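PDB 1WOL: 122aa long conserved hypothetical protein from Sulfolobus tokodaii, which is of unknown function but belongs to the HEPN family, whose name refers to nucleotide binding, an activity that remains an inference here. Local coordinates for residues E5-Q10 with A41-L46. Residues are numbered along the deposited sequence; the frame is centred on the assembly and turned at random.
Sequences EDWIKQ and AVKGLL
W7 and I8 of helix 4-23 meet A41, K43 and G44 of helix 27-48 where two helices of the HEPN domain run almost antiparallel, their short segments 167° apart in direction and 7.9 Å between axes. This is the open end of an antiparallel helical hairpin, away from the short turn that links the helices, and it is tightest at W7 and G44, whose CA atoms lie 4.9 Å apart. Glycine suits this position because a bare backbone lets the neighbouring helix come close: W7 CB rests 3.4 Å from G44 CA, so the backbone of G44 is itself the surface on which W7 packs. CB of W7 points toward helix 27-48, and chi1 of -72° sets how the ring lies beyond it, one indole face over the backbone N of G44 and the side chain of K43. K43 CB makes a CH-pi contact with the six-membered ring, 3.5 Å from its centroid and 10° off the normal. Lysine fits here because its methylene chain can cover an aromatic face while its extended end carries the ammonium group onward to a salt bridge with E39. NE1 of the indole also hydrogen-bonds to Q47, on the same helix as K43. The branched, apolar side chain of I8 can touch both V117 of helix 100-120 and helix 27-48, where its CD1 methyl ends 3.9 Å from A41 O.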
ATOM      1  N   GLU A   5       1.801   0.142 -17.084  1.00 20.09           N
ATOM      2  CA  GLU A   5       3.182   0.018 -16.713  1.00 20.97           C
ATOM      3  C   GLU A   5       3.584   1.220 -15.842  1.00 20.93           C
ATOM      4  O   GLU A   5       4.451   1.059 -14.999  1.00 19.76           O
ATOM      5  CB  GLU A   5       4.102  -0.090 -17.927  1.00 26.31           C
ATOM      6  CG  GLU A   5       4.032   1.037 -18.963  1.00 38.37           C
ATOM      7  CD  GLU A   5       4.855   0.687 -20.313  1.00 46.60           C
ATOM      8  OE1 GLU A   5       4.284  -0.049 -21.203  1.00 52.52           O
ATOM      9  OE2 GLU A   5       6.040   1.156 -20.497  1.00 48.98           O
ATOM     10  N   ASP A   6       2.942   2.358 -16.018  1.00 19.71           N
ATOM     11  CA  ASP A   6       3.292   3.522 -15.134  1.00 19.00           C
ATOM     12  C   ASP A   6       2.832   3.298 -13.732  1.00 17.35           C
ATOM     13  O   ASP A   6       3.566   3.688 -12.783  1.00 18.96           O
ATOM     14  CB  ASP A   6       2.571   4.777 -15.643  1.00 19.01           C
ATOM     15  CG  ASP A   6       3.144   5.202 -16.945  1.00 19.26           C
ATOM     16  OD1 ASP A   6       2.346   5.684 -17.835  1.00 23.27           O
ATOM     17  OD2 ASP A   6       4.368   5.042 -17.115  1.00 23.82           O
ATOM     18  N   TRP A   7       1.632   2.750 -13.526  1.00 17.96           N
ATOM     19  CA  TRP A   7       1.170   2.459 -12.165  1.00 16.56           C
ATOM     20  C   TRP A   7       2.173   1.488 -11.495  1.00 15.57           C
ATOM     21  O   TRP A   7       2.494   1.676 -10.324  1.00 17.14           O
ATOM     22  CB  TRP A   7      -0.226   1.763 -12.152  1.00 17.02           C
ATOM     23  CG  TRP A   7      -1.313   2.749 -12.531  1.00 17.34           C
ATOM     24  CD1 TRP A   7      -1.988   2.755 -13.752  1.00 21.01           C
ATOM     25  CD2 TRP A   7      -1.930   3.671 -11.709  1.00 19.37           C
ATOM     26  NE1 TRP A   7      -3.025   3.620 -13.689  1.00 19.26           N
ATOM     27  CE2 TRP A   7      -3.024   4.230 -12.463  1.00 20.40           C
ATOM     28  CE3 TRP A   7      -1.697   4.131 -10.410  1.00 20.94           C
ATOM     29  CZ2 TRP A   7      -3.866   5.204 -11.929  1.00 22.13           C
ATOM     30  CZ3 TRP A   7      -2.526   5.107  -9.852  1.00 22.64           C
ATOM     31  CH2 TRP A   7      -3.644   5.652 -10.639  1.00 20.38           C
ATOM     32  N   ILE A   8       2.584   0.419 -12.248  1.00 16.16           N
ATOM     33  CA  ILE A   8       3.484  -0.554 -11.648  1.00 16.82           C
ATOM     34  C   ILE A   8       4.857   0.122 -11.379  1.00 16.77           C
ATOM     35  O   ILE A   8       5.478  -0.162 -10.306  1.00 17.65           O
ATOM     36  CB  ILE A   8       3.589  -1.825 -12.547  1.00 14.76           C
ATOM     37  CG1 ILE A   8       2.222  -2.468 -12.705  1.00 16.29           C
ATOM     38  CG2 ILE A   8       4.597  -2.844 -11.915  1.00 17.88           C
ATOM     39  CD1 ILE A   8       1.351  -2.661 -11.401  1.00 17.20           C
ATOM     40  N   LYS A   9       5.408   0.975 -12.265  1.00 15.98           N
ATOM     41  CA  LYS A   9       6.691   1.623 -11.949  1.00 16.78           C
ATOM     42  C   LYS A   9       6.459   2.469 -10.709  1.00 14.83           C
ATOM     43  O   LYS A   9       7.459   2.460  -9.870  1.00 15.39           O
ATOM     44  CB  LYS A   9       7.114   2.570 -13.116  1.00 18.27           C
ATOM     45  CG  LYS A   9       7.770   1.835 -14.272  1.00 24.33           C
ATOM     46  CD  LYS A   9       8.420   2.830 -15.247  1.00 29.37           C
ATOM     47  CE  LYS A   9       7.478   3.365 -16.221  1.00 31.94           C
ATOM     48  NZ  LYS A   9       8.301   4.169 -17.346  1.00 31.29           N
ATOM     49  N   GLN A  10       5.351   3.204 -10.593  1.00 16.46           N
ATOM     50  CA  GLN A  10       5.163   4.043  -9.383  1.00 17.04           C
ATOM     51  C   GLN A  10       5.182   3.128  -8.188  1.00 18.73           C
ATOM     52  O   GLN A  10       5.795   3.463  -7.118  1.00 17.17           O
ATOM     53  CB  GLN A  10       3.820   4.725  -9.381  1.00 19.97           C
ATOM     54  CG  GLN A  10       3.791   5.892 -10.327  1.00 21.71           C
ATOM     55  CD  GLN A  10       2.463   6.609 -10.051  1.00 22.42           C
ATOM     56  OE1 GLN A  10       2.335   7.511  -9.164  1.00 25.42           O
ATOM     57  NE2 GLN A  10       1.437   6.125 -10.732  1.00 24.32           N
ATOM     58  N   ALA A  41      -0.230  -0.292  -7.285  1.00 16.14           N
ATOM     59  CA  ALA A  41      -0.305  -1.626  -7.930  1.00 15.71           C
ATOM     60  C   ALA A  41      -1.736  -2.046  -8.207  1.00 15.76           C
ATOM     61  O   ALA A  41      -1.930  -2.494  -9.316  1.00 17.88           O
ATOM     62  CB  ALA A  41       0.338  -2.625  -6.942  1.00 15.29           C
ATOM     63  N   VAL A  42      -2.629  -1.864  -7.258  1.00 17.50           N
ATOM     64  CA  VAL A  42      -4.051  -2.287  -7.447  1.00 17.82           C
ATOM     65  C   VAL A  42      -4.650  -1.364  -8.476  1.00 19.01           C
ATOM     66  O   VAL A  42      -5.353  -1.884  -9.349  1.00 20.67           O
ATOM     67  CB  VAL A  42      -4.747  -2.308  -6.146  1.00 20.23           C
ATOM     68  CG1 VAL A  42      -6.239  -2.534  -6.356  1.00 25.06           C
ATOM     69  CG2 VAL A  42      -4.169  -3.506  -5.346  1.00 21.01           C
ATOM     70  N   LYS A  43      -4.257  -0.080  -8.519  1.00 17.88           N
ATOM     71  CA  LYS A  43      -4.887   0.708  -9.645  1.00 18.74           C
ATOM     72  C   LYS A  43      -4.345   0.293 -11.019  1.00 18.53           C
ATOM     73  O   LYS A  43      -5.105   0.404 -12.104  1.00 21.10           O
ATOM     74  CB  LYS A  43      -4.606   2.244  -9.364  1.00 20.05           C
ATOM     75  CG  LYS A  43      -5.655   2.745  -8.436  1.00 26.03           C
ATOM     76  CD  LYS A  43      -5.506   4.117  -7.896  1.00 33.31           C
ATOM     77  CE  LYS A  43      -6.788   4.593  -7.204  1.00 36.44           C
ATOM     78  NZ  LYS A  43      -6.405   5.783  -6.287  1.00 38.25           N
ATOM     79  N   GLY A  44      -3.121  -0.169 -11.068  1.00 17.04           N
ATOM     80  CA  GLY A  44      -2.511  -0.699 -12.245  1.00 19.03           C
ATOM     81  C   GLY A  44      -3.314  -1.944 -12.702  1.00 20.21           C
ATOM     82  O   GLY A  44      -3.567  -2.152 -13.870  1.00 22.32           O
ATOM     83  N   LEU A  45      -3.579  -2.804 -11.718  1.00 20.75           N
ATOM     84  CA  LEU A  45      -4.362  -4.038 -12.066  1.00 21.48           C
ATOM     85  C   LEU A  45      -5.759  -3.668 -12.578  1.00 24.49           C
ATOM     86  O   LEU A  45      -6.253  -4.272 -13.564  1.00 24.67           O
ATOM     87  CB  LEU A  45      -4.536  -4.887 -10.803  1.00 21.91           C
ATOM     88  CG  LEU A  45      -5.395  -6.175 -10.969  1.00 22.26           C
ATOM     89  CD1 LEU A  45      -4.682  -7.092 -11.862  1.00 23.39           C
ATOM     90  CD2 LEU A  45      -5.697  -6.706  -9.549  1.00 20.20           C
ATOM     91  N   LEU A  46      -6.402  -2.751 -11.915  1.00 22.54           N
ATOM     92  CA  LEU A  46      -7.830  -2.358 -12.332  1.00 25.88           C
ATOM     93  C   LEU A  46      -7.771  -1.815 -13.727  1.00 26.97           C
ATOM     94  O   LEU A  46      -8.715  -2.077 -14.560  1.00 27.26           O
ATOM     95  CB  LEU A  46      -8.349  -1.337 -11.416  1.00 28.26           C
ATOM     96  CG  LEU A  46      -9.229  -1.872 -10.302  1.00 34.02           C
ATOM     97  CD1 LEU A  46      -8.703  -3.198  -9.837  1.00 34.38           C
ATOM     98  CD2 LEU A  46      -9.405  -0.775  -9.238  1.00 34.00           C
TER